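Local coordinates for BtGH115A (PDB 5BY3), which is a family GH115 glycoside hydrolase, a 4-O-methyl-alpha-glucuronidase with specificity for decorated arabinogalactans, at residues F96-S101 and L106-S111; W132-D137 and M175-K180; D321-L326 and E359-M364. All blocks are in the same frame, centred on the assembly; numbering follows the deposited sequence.

Contact 1: F96-S101 and L106-S111; sequences FMLAVS and LVVAGS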
loop_
_atom_site.group_PDB
_atom_site.type_symbol
_atom_site.label_atom_id
_atom_site.label_comp_id
_atom_site.label_asym_id
_atom_site.label_seq_id
_atom_site.Cartn_x
_atom_site.Cartn_y
_atom_site.Cartn_z
ATOM N N PHE A 96 11.117 -22.181 -3.878
ATOM C CA PHE A 96 10.863 -23.477 -3.288
ATOM C C PHE A 96 10.082 -24.381 -4.212
ATOM O O PHE A 96 9.304 -23.900 -5.073
ATOM C CB PHE A 96 10.174 -23.366 -1.924
ATOM C CG PHE A 96 8.778 -22.770 -1.981
ATOM C CD1 PHE A 96 7.681 -23.561 -2.255
ATOM C CD2 PHE A 96 8.571 -21.425 -1.692
ATOM C CE1 PHE A 96 6.404 -23.019 -2.296
ATOM C CE2 PHE A 96 7.285 -20.863 -1.709
ATOM C CZ PHE A 96 6.208 -21.661 -2.026
HETATM N N MSE A 97 10.318 -25.679 -3.999
HETATM C CA MSE A 97 9.594 -26.790 -4.573
HETATM C C MSE A 97 8.931 -27.542 -3.447
HETATM O O MSE A 97 9.550 -27.843 -2.401
HETATM C CB MSE A 97 10.593 -27.737 -5.192
HETATM C CG MSE A 97 10.725 -27.486 -6.684
HETATM SE SE MSE A 97 11.527 -29.112 -7.437
HETATM C CE MSE A 97 11.104 -28.921 -9.358
ATOM N N LEU A 98 7.648 -27.827 -3.638
ATOM C CA LEU A 98 6.937 -28.756 -2.788
ATOM C C LEU A 98 6.614 -29.978 -3.610
ATOM O O LEU A 98 6.113 -29.862 -4.732
ATOM C CB LEU A 98 5.629 -28.163 -2.320
ATOM C CG LEU A 98 5.563 -27.005 -1.358
ATOM C CD1 LEU A 98 4.084 -26.882 -1.027
ATOM C CD2 LEU A 98 6.357 -27.338 -0.119
ATOM N N ALA A 99 6.890 -31.153 -3.051
ATOM C CA ALA A 99 6.671 -32.414 -3.763
ATOM C C ALA A 99 6.469 -33.534 -2.746
ATOM O O ALA A 99 6.992 -33.450 -1.633
ATOM C CB ALA A 99 7.879 -32.711 -4.658
ATOM N N VAL A 100 5.735 -34.567 -3.145
ATOM C CA VAL A 100 5.549 -35.782 -2.353
ATOM C C VAL A 100 6.410 -36.928 -2.924
ATOM O O VAL A 100 6.146 -37.390 -4.039
ATOM C CB VAL A 100 4.047 -36.214 -2.262
ATOM C CG1 VAL A 100 3.868 -37.372 -1.264
ATOM C CG2 VAL A 100 3.113 -35.029 -1.901
ATOM N N SER A 101 7.430 -37.368 -2.165
ATOM C CA SER A 101 8.298 -38.516 -2.542
ATOM C C SER A 101 7.469 -39.781 -2.704
ATOM O O SER A 101 6.377 -39.859 -2.132
ATOM C CB SER A 101 9.417 -38.745 -1.509
ATOM O OG SER A 101 8.926 -39.266 -0.283
ATOM N N LEU A 106 6.182 -35.406 2.516
ATOM C CA LEU A 106 6.117 -34.067 1.961
ATOM C C LEU A 106 7.504 -33.484 2.003
ATOM O O LEU A 106 8.090 -33.358 3.080
ATOM C CB LEU A 106 5.156 -33.205 2.779
ATOM C CG LEU A 106 4.945 -31.774 2.310
ATOM C CD1 LEU A 106 4.520 -31.684 0.848
ATOM C CD2 LEU A 106 3.898 -31.153 3.205
ATOM N N VAL A 107 8.028 -33.131 0.830
ATOM C CA VAL A 107 9.387 -32.574 0.704
ATOM C C VAL A 107 9.263 -31.091 0.394
ATOM O O VAL A 107 8.498 -30.701 -0.500
ATOM C CB VAL A 107 10.228 -33.302 -0.384
ATOM C CG1 VAL A 107 11.689 -32.801 -0.417
ATOM C CG2 VAL A 107 10.169 -34.818 -0.187
ATOM N N VAL A 108 9.998 -30.293 1.166
ATOM C CA VAL A 108 10.091 -28.859 0.999
ATOM C C VAL A 108 11.559 -28.527 0.746
ATOM O O VAL A 108 12.409 -28.585 1.663
ATOM C CB VAL A 108 9.595 -28.070 2.249
ATOM C CG1 VAL A 108 9.727 -26.564 2.030
ATOM C CG2 VAL A 108 8.160 -28.425 2.636
ATOM N N ALA A 109 11.819 -28.127 -0.495
ATOM C CA ALA A 109 13.158 -27.873 -1.008
ATOM C C ALA A 109 13.291 -26.422 -1.435
ATOM O O ALA A 109 12.726 -26.025 -2.450
ATOM C CB ALA A 109 13.439 -28.816 -2.177
ATOM N N GLY A 110 14.008 -25.619 -0.650
ATOM C CA GLY A 110 14.248 -24.211 -1.000
ATOM C C GLY A 110 15.587 -23.980 -1.708
ATOM O O GLY A 110 16.594 -24.600 -1.372
ATOM N N SER A 111 15.600 -23.070 -2.677
ATOM C CA SER A 111 16.803 -22.700 -3.421
ATOM C C SER A 111 17.849 -21.960 -2.582
ATOM O O SER A 111 19.056 -22.071 -2.857
ATOM C CB SER A 111 16.420 -21.860 -4.634
ATOM O OG SER A 111 15.998 -20.551 -4.263
#

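Contact 2: W132-D137 and M175-K180; sequences WEWWAD and MPWSNK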
loop_
_atom_site.group_PDB
_atom_site.type_symbol
_atom_site.label_atom_id
_atom_site.label_comp_id
_atom_site.label_asym_id
_atom_site.label_seq_id
_atom_site.Cartn_x
_atom_site.Cartn_y
_atom_site.Cartn_z
ATOM N N TRP A 132 -3.530 -13.193 8.535
ATOM C CA TRP A 132 -4.120 -12.376 9.580
ATOM C C TRP A 132 -4.752 -13.186 10.741
ATOM O O TRP A 132 -5.498 -12.627 11.572
ATOM C CB TRP A 132 -5.137 -11.457 8.943
ATOM C CG TRP A 132 -4.589 -10.772 7.746
ATOM C CD1 TRP A 132 -4.689 -11.175 6.469
ATOM C CD2 TRP A 132 -3.807 -9.582 7.737
ATOM N NE1 TRP A 132 -4.027 -10.293 5.636
ATOM C CE2 TRP A 132 -3.473 -9.312 6.400
ATOM C CE3 TRP A 132 -3.354 -8.721 8.738
ATOM C CZ2 TRP A 132 -2.731 -8.208 6.028
ATOM C CZ3 TRP A 132 -2.614 -7.617 8.380
ATOM C CH2 TRP A 132 -2.307 -7.364 7.030
ATOM N N GLU A 133 -4.464 -14.493 10.750
ATOM C CA GLU A 133 -4.674 -15.413 11.869
ATOM C C GLU A 133 -4.612 -14.695 13.220
ATOM O O GLU A 133 -5.561 -14.717 14.011
ATOM C CB GLU A 133 -3.590 -16.500 11.774
ATOM C CG GLU A 133 -3.404 -17.428 12.967
ATOM C CD GLU A 133 -2.281 -17.020 13.893
ATOM O OE1 GLU A 133 -1.150 -16.737 13.426
ATOM O OE2 GLU A 133 -2.539 -17.012 15.118
ATOM N N TRP A 134 -3.493 -14.042 13.471
ATOM C CA TRP A 134 -3.326 -13.271 14.676
ATOM C C TRP A 134 -3.707 -11.805 14.475
ATOM O O TRP A 134 -4.368 -11.231 15.357
ATOM C CB TRP A 134 -1.897 -13.385 15.188
ATOM C CG TRP A 134 -1.777 -12.879 16.615
ATOM C CD1 TRP A 134 -2.100 -13.557 17.776
ATOM C CD2 TRP A 134 -1.299 -11.588 17.020
ATOM N NE1 TRP A 134 -1.849 -12.754 18.863
ATOM C CE2 TRP A 134 -1.365 -11.544 18.438
ATOM C CE3 TRP A 134 -0.803 -10.478 16.323
ATOM C CZ2 TRP A 134 -0.965 -10.432 19.172
ATOM C CZ3 TRP A 134 -0.407 -9.358 17.048
ATOM C CH2 TRP A 134 -0.496 -9.342 18.471
ATOM N N TRP A 135 -3.300 -11.226 13.330
ATOM C CA TRP A 135 -3.316 -9.775 13.123
ATOM C C TRP A 135 -4.712 -9.192 12.819
ATOM O O TRP A 135 -4.962 -7.977 12.993
ATOM C CB TRP A 135 -2.283 -9.357 12.064
ATOM C CG TRP A 135 -0.869 -9.160 12.637
ATOM C CD1 TRP A 135 0.162 -10.103 12.695
ATOM C CD2 TRP A 135 -0.354 -7.976 13.255
ATOM N NE1 TRP A 135 1.264 -9.548 13.294
ATOM C CE2 TRP A 135 0.982 -8.248 13.640
ATOM C CE3 TRP A 135 -0.892 -6.695 13.516
ATOM C CZ2 TRP A 135 1.772 -7.302 14.284
ATOM C CZ3 TRP A 135 -0.103 -5.751 14.141
ATOM C CH2 TRP A 135 1.221 -6.067 14.541
ATOM N N ALA A 136 -5.621 -10.050 12.377
ATOM C CA ALA A 136 -7.018 -9.661 12.350
ATOM C C ALA A 136 -7.915 -10.744 12.944
ATOM O O ALA A 136 -9.097 -10.791 12.662
ATOM C CB ALA A 136 -7.456 -9.275 10.947
ATOM N N ASP A 137 -7.325 -11.623 13.749
ATOM C CA ASP A 137 -8.079 -12.638 14.510
ATOM C C ASP A 137 -8.849 -13.559 13.614
ATOM O O ASP A 137 -9.950 -13.984 13.978
ATOM C CB ASP A 137 -9.049 -11.997 15.519
ATOM C CG ASP A 137 -8.372 -10.986 16.388
ATOM O OD1 ASP A 137 -7.646 -11.394 17.325
ATOM O OD2 ASP A 137 -8.528 -9.780 16.112
HETATM N N MSE A 175 2.225 2.743 17.696
HETATM C CA MSE A 175 3.174 3.066 18.822
HETATM C C MSE A 175 2.492 2.885 20.195
HETATM O O MSE A 175 2.947 2.025 20.947
HETATM C CB MSE A 175 4.018 4.337 18.675
HETATM C CG MSE A 175 5.138 4.395 19.722
HETATM SE SE MSE A 175 4.436 5.083 21.450
HETATM C CE MSE A 175 4.077 6.975 21.085
ATOM N N PRO A 176 1.404 3.616 20.518
ATOM C CA PRO A 176 0.772 3.432 21.855
ATOM C C PRO A 176 0.260 2.022 22.094
ATOM O O PRO A 176 0.354 1.523 23.207
ATOM C CB PRO A 176 -0.386 4.439 21.885
ATOM C CG PRO A 176 -0.598 4.861 20.474
ATOM C CD PRO A 176 0.667 4.604 19.701
ATOM N N TRP A 177 -0.243 1.370 21.057
ATOM C CA TRP A 177 -0.679 -0.012 21.199
ATOM C C TRP A 177 0.471 -0.925 21.656
ATOM O O TRP A 177 0.305 -1.736 22.564
ATOM C CB TRP A 177 -1.302 -0.507 19.901
ATOM C CG TRP A 177 -1.532 -1.947 19.917
ATOM C CD1 TRP A 177 -2.555 -2.613 20.560
ATOM C CD2 TRP A 177 -0.719 -2.949 19.288
ATOM N NE1 TRP A 177 -2.411 -3.966 20.360
ATOM C CE2 TRP A 177 -1.288 -4.202 19.600
ATOM C CE3 TRP A 177 0.450 -2.906 18.509
ATOM C CZ2 TRP A 177 -0.751 -5.409 19.141
ATOM C CZ3 TRP A 177 1.003 -4.140 18.049
ATOM C CH2 TRP A 177 0.400 -5.363 18.378
ATOM N N SER A 178 1.636 -0.785 21.031
ATOM C CA SER A 178 2.798 -1.584 21.417
ATOM C C SER A 178 3.306 -1.269 22.847
ATOM O O SER A 178 3.408 -2.181 23.684
ATOM C CB SER A 178 3.926 -1.414 20.399
ATOM O OG SER A 178 4.995 -2.250 20.758
ATOM N N ASN A 179 3.583 0.024 23.079
ATOM C CA ASN A 179 4.094 0.633 24.312
ATOM C C ASN A 179 3.213 0.541 25.571
ATOM O O ASN A 179 3.705 0.709 26.676
ATOM C CB ASN A 179 4.347 2.116 24.006
ATOM C CG ASN A 179 5.194 2.813 25.050
ATOM O OD1 ASN A 179 6.359 2.488 25.242
ATOM N ND2 ASN A 179 4.623 3.802 25.690
ATOM N N LYS A 180 1.914 0.313 25.407
ATOM C CA LYS A 180 0.997 0.213 26.566
ATOM C C LYS A 180 0.122 -1.056 26.572
ATOM O O LYS A 180 -0.098 -1.627 27.628
ATOM C CB LYS A 180 0.127 1.475 26.748
ATOM C CG LYS A 180 0.784 2.776 26.331
ATOM C CD LYS A 180 1.230 3.690 27.453
ATOM C CE LYS A 180 0.876 5.109 26.998
ATOM N NZ LYS A 180 1.436 6.221 27.804
#

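Contact 3: D321-L326 and E359-M364; sequences DQRGLL and EDVTLM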
loop_
_atom_site.group_PDB
_atom_site.type_symbol
_atom_site.label_atom_id
_atom_site.label_comp_id
_atom_site.label_asym_id
_atom_site.label_seq_id
_atom_site.Cartn_x
_atom_site.Cartn_y
_atom_site.Cartn_z
ATOM N N ASP A 321 31.886 8.581 0.612
ATOM C CA ASP A 321 32.187 8.226 2.012
ATOM C C ASP A 321 31.300 7.123 2.550
ATOM O O ASP A 321 31.745 6.318 3.397
ATOM C CB ASP A 321 32.037 9.408 2.970
ATOM C CG ASP A 321 32.774 10.662 2.524
ATOM O OD1 ASP A 321 33.167 10.776 1.334
ATOM O OD2 ASP A 321 32.921 11.554 3.396
ATOM N N GLN A 322 30.042 7.120 2.105
ATOM C CA GLN A 322 29.068 6.130 2.556
ATOM C C GLN A 322 29.412 4.734 2.044
ATOM O O GLN A 322 29.457 3.795 2.826
ATOM C CB GLN A 322 27.647 6.515 2.151
ATOM C CG GLN A 322 27.047 7.587 3.044
ATOM C CD GLN A 322 25.654 8.001 2.587
ATOM O OE1 GLN A 322 25.260 7.800 1.433
ATOM N NE2 GLN A 322 24.902 8.590 3.499
ATOM N N ARG A 323 29.675 4.617 0.745
ATOM C CA ARG A 323 30.231 3.389 0.164
ATOM C C ARG A 323 31.614 3.026 0.773
ATOM O O ARG A 323 31.938 1.843 0.957
ATOM C CB ARG A 323 30.264 3.489 -1.367
ATOM C CG ARG A 323 28.866 3.439 -1.962
ATOM C CD ARG A 323 28.702 4.033 -3.345
ATOM N NE ARG A 323 29.242 3.193 -4.430
ATOM C CZ ARG A 323 28.784 1.998 -4.819
ATOM N NH1 ARG A 323 27.749 1.415 -4.223
ATOM N NH2 ARG A 323 29.375 1.368 -5.817
ATOM N N GLY A 324 32.394 4.056 1.114
ATOM C CA GLY A 324 33.595 3.911 1.919
ATOM C C GLY A 324 33.426 3.061 3.155
ATOM O O GLY A 324 34.201 2.128 3.362
ATOM N N LEU A 325 32.433 3.364 3.987
ATOM C CA LEU A 325 32.238 2.603 5.242
ATOM C C LEU A 325 31.827 1.152 4.977
ATOM O O LEU A 325 32.150 0.237 5.747
ATOM C CB LEU A 325 31.152 3.234 6.112
ATOM C CG LEU A 325 31.435 4.574 6.756
ATOM C CD1 LEU A 325 30.175 5.469 6.794
ATOM C CD2 LEU A 325 32.005 4.302 8.127
ATOM N N LEU A 326 31.072 0.987 3.898
ATOM C CA LEU A 326 30.594 -0.295 3.437
ATOM C C LEU A 326 31.756 -1.174 2.965
ATOM O O LEU A 326 31.855 -2.330 3.440
ATOM C CB LEU A 326 29.506 -0.096 2.365
ATOM C CG LEU A 326 28.175 0.588 2.802
ATOM C CD1 LEU A 326 27.180 0.552 1.661
ATOM C CD2 LEU A 326 27.551 -0.010 4.060
ATOM N N GLU A 359 26.027 2.372 -10.628
ATOM C CA GLU A 359 25.095 1.471 -11.361
ATOM C C GLU A 359 24.499 0.302 -10.545
ATOM O O GLU A 359 23.403 -0.186 -10.857
ATOM C CB GLU A 359 25.752 0.925 -12.652
ATOM C CG GLU A 359 26.295 1.973 -13.634
ATOM C CD GLU A 359 25.264 2.443 -14.661
ATOM O OE1 GLU A 359 24.732 1.622 -15.450
ATOM O OE2 GLU A 359 24.992 3.662 -14.694
ATOM N N ASP A 360 25.222 -0.135 -9.515
ATOM C CA ASP A 360 24.766 -1.213 -8.653
ATOM C C ASP A 360 23.658 -0.759 -7.670
ATOM O O ASP A 360 22.888 -1.585 -7.188
ATOM C CB ASP A 360 25.944 -1.834 -7.897
ATOM C CG ASP A 360 26.707 -0.821 -7.035
ATOM O OD1 ASP A 360 27.388 0.057 -7.611
ATOM O OD2 ASP A 360 26.636 -0.919 -5.782
ATOM N N VAL A 361 23.585 0.547 -7.401
ATOM C CA VAL A 361 22.609 1.104 -6.460
ATOM C C VAL A 361 21.188 1.079 -7.039
ATOM O O VAL A 361 20.924 1.595 -8.148
ATOM C CB VAL A 361 23.015 2.503 -5.934
ATOM C CG1 VAL A 361 22.004 3.032 -4.916
ATOM C CG2 VAL A 361 24.406 2.457 -5.318
ATOM N N THR A 362 20.293 0.412 -6.305
ATOM C CA THR A 362 18.868 0.381 -6.691
ATOM C C THR A 362 18.310 1.792 -6.676
ATOM O O THR A 362 18.506 2.521 -5.691
ATOM C CB THR A 362 18.044 -0.504 -5.725
ATOM O OG1 THR A 362 18.762 -1.723 -5.463
ATOM C CG2 THR A 362 16.647 -0.805 -6.303
ATOM N N LEU A 363 17.652 2.193 -7.764
ATOM C CA LEU A 363 16.986 3.510 -7.788
ATOM C C LEU A 363 15.509 3.366 -7.351
ATOM O O LEU A 363 14.725 2.651 -7.995
ATOM C CB LEU A 363 17.063 4.145 -9.171
ATOM C CG LEU A 363 18.419 4.498 -9.819
ATOM C CD1 LEU A 363 18.172 5.065 -11.198
ATOM C CD2 LEU A 363 19.254 5.489 -9.011
HETATM N N MSE A 364 15.117 4.048 -6.282
HETATM C CA MSE A 364 13.742 3.866 -5.795
HETATM C C MSE A 364 12.788 5.001 -6.113
HETATM O O MSE A 364 12.782 6.049 -5.475
HETATM C CB MSE A 364 13.684 3.481 -4.324
HETATM C CG MSE A 364 12.374 2.738 -4.087
HETATM SE SE MSE A 364 12.206 2.536 -2.149
HETATM C CE MSE A 364 12.438 0.615 -2.367
#

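Contact 1: F96-S101 and L106-S111
A beta hairpin pairs Phe-96 to Val-100 with Leu-106 to Gly-110 in antiparallel register, the strand axes 4.6 Å apart at their closest. Two hydrogen-bonded pairs hold it. Met-97 (selenomethionine) exchanges bonds with Ala-109, and Ala-99 with Val-107; the shortest runs from Val-107 N to Ala-99 O at 2.7 Å. Between these conventional bonds lie CA-H...O contacts such as Leu-98 CA to Val-107 O (3.4 Å), a feature of antiparallel pairing. Leu-98 and Val-108, a non-hydrogen-bonded pair, lie side by side and point the same way. Leu-98, with CG beside its backbone N (chi1 -69°), brings CD2 to 3.5 Å from Val-108 CG2, while beta-branched valine suits the extended backbone. On the other face, Met-97 CB sits 4.3 Å from Ala-109 CB; the small alanines there lie against Ile-84 and Ile-86. At Gly-110 no side chain stands beside Phe-96, and the two CA atoms come within 4.2 Å.

The hairpin belongs to a mixed six-stranded sheet: Phe-96 bonds to Gln-156 of strand 155-156, Leu-98 to Glu-154 just before it, and Leu-106 and Val-108 to strand 68-72. Helix 113-126 packs on the face of Leu-98 and Val-108, presenting Glu-122 and Ile-123 to them.

Contact 2: W132-D137 and M175-K180
Trp-135 and Trp-177 span a wide backbone gap, their CA atoms 12.9 Å apart, between the irregular segment 132-137 and helix 174-182. The result is a cluster of three tryptophans joining the loop after helix 113-126 to a helix of the GH115 region, whose fold is of the TIM-barrel type. Indole suits this place because it is long enough to bridge the gap and offers a broad apolar surface; in Trp-135 and Trp-177 its N-H is also satisfied away from the contact.

Trp-177 points from the helix toward the loop, its CG anti to the backbone N (chi1 170°), and its benzo end meets both other indoles. Trp-134 comes from the opposite direction: its CH2 lies in the plane of the Trp-177 ring, at the edge, 4.0 Å from Trp-177 CZ2. Trp-135 approaches obliquely, with the six-membered ring centroids of Trp-135 and Trp-177 5.7 Å apart and the planes at 55°. Within the loop, Trp-134 CZ3 stands 3.8 Å above the plane of Trp-135, over the centre of one face of that ring.

The pyrrole N-H groups of two of them are bonded elsewhere: Trp-135 NE1 to Arg-198 O of helix 193-205, and Trp-177 NE1 to Lys-610 O. Ile-199 and Leu-202 of the same helix 193-205 pack on Trp-135. The side chain of Trp-177 is about 11 Å from the bound nickel ion. At the meeting point, Trp-135 CH2 is 4.0 Å from both CH2 and CZ3 of Trp-177.

Contact 3: D321-L326 and E359-M364
Arg-323 and Asp-360 form a two-pronged salt bridge between helix 308-329 and the loop leading into strand 362-366, one of the parallel strands of the TIM-barrel-type GH115 domain. The stronger prong joins Arg-323 NH1 to Asp-360 OD2 at 3.0 Å. OD2 accepts through its syn lone pair and lies near the guanidinium plane, with an N-H...O angle of 159°. The second, from Arg-323 NH2 to Asp-360 OD1, is also 3.0 Å but weak, being bent to 127°; the two flat groups are turned 40° apart. Valine adds an apolar branch beside the charged pair: Val-361 CG2 lies 3.7 Å from Arg-323 NH1.

Arginine suits the helix because its long chain, bent at chi3, carries a guanidinium whose NH1 and NH2 can each donate to one carboxylate oxygen. The shorter aspartate meets it from the opposite direction.

Farther out, Pro-358 and Val-334 pack against the arginine, while Val-361 rests on Phe-341 of strand 339-341. The same neighbouring strand supplies a second acceptor to NH1, which would restrict how the guanidinium can turn: Arg-323 NH1 also bonds to Gln-339 OE1.

Overall arrangement
The three contacts follow one another along the chain without overlap. Contact 1 lies in the mixed six-stranded sheet near the N-terminus; contact 2 joins the loop that follows helix 113-126 to helix 174-182; contact 3 lies at the eight-stranded parallel sheet of the TIM-barrel-type domain. Their centres are 33 Å (1 and 2), 36 Å (1 and 3) and 35 Å (2 and 3) apart, and the nearest atoms of any two remain about 17 to 19 Å apart, so none touches another. Helix 113-126, which covers the hairpin of contact 1, leads into the loop of contact 2. Contact 2 links that loop to a helix of the GH115 region, to which both segments of contact 3 belong.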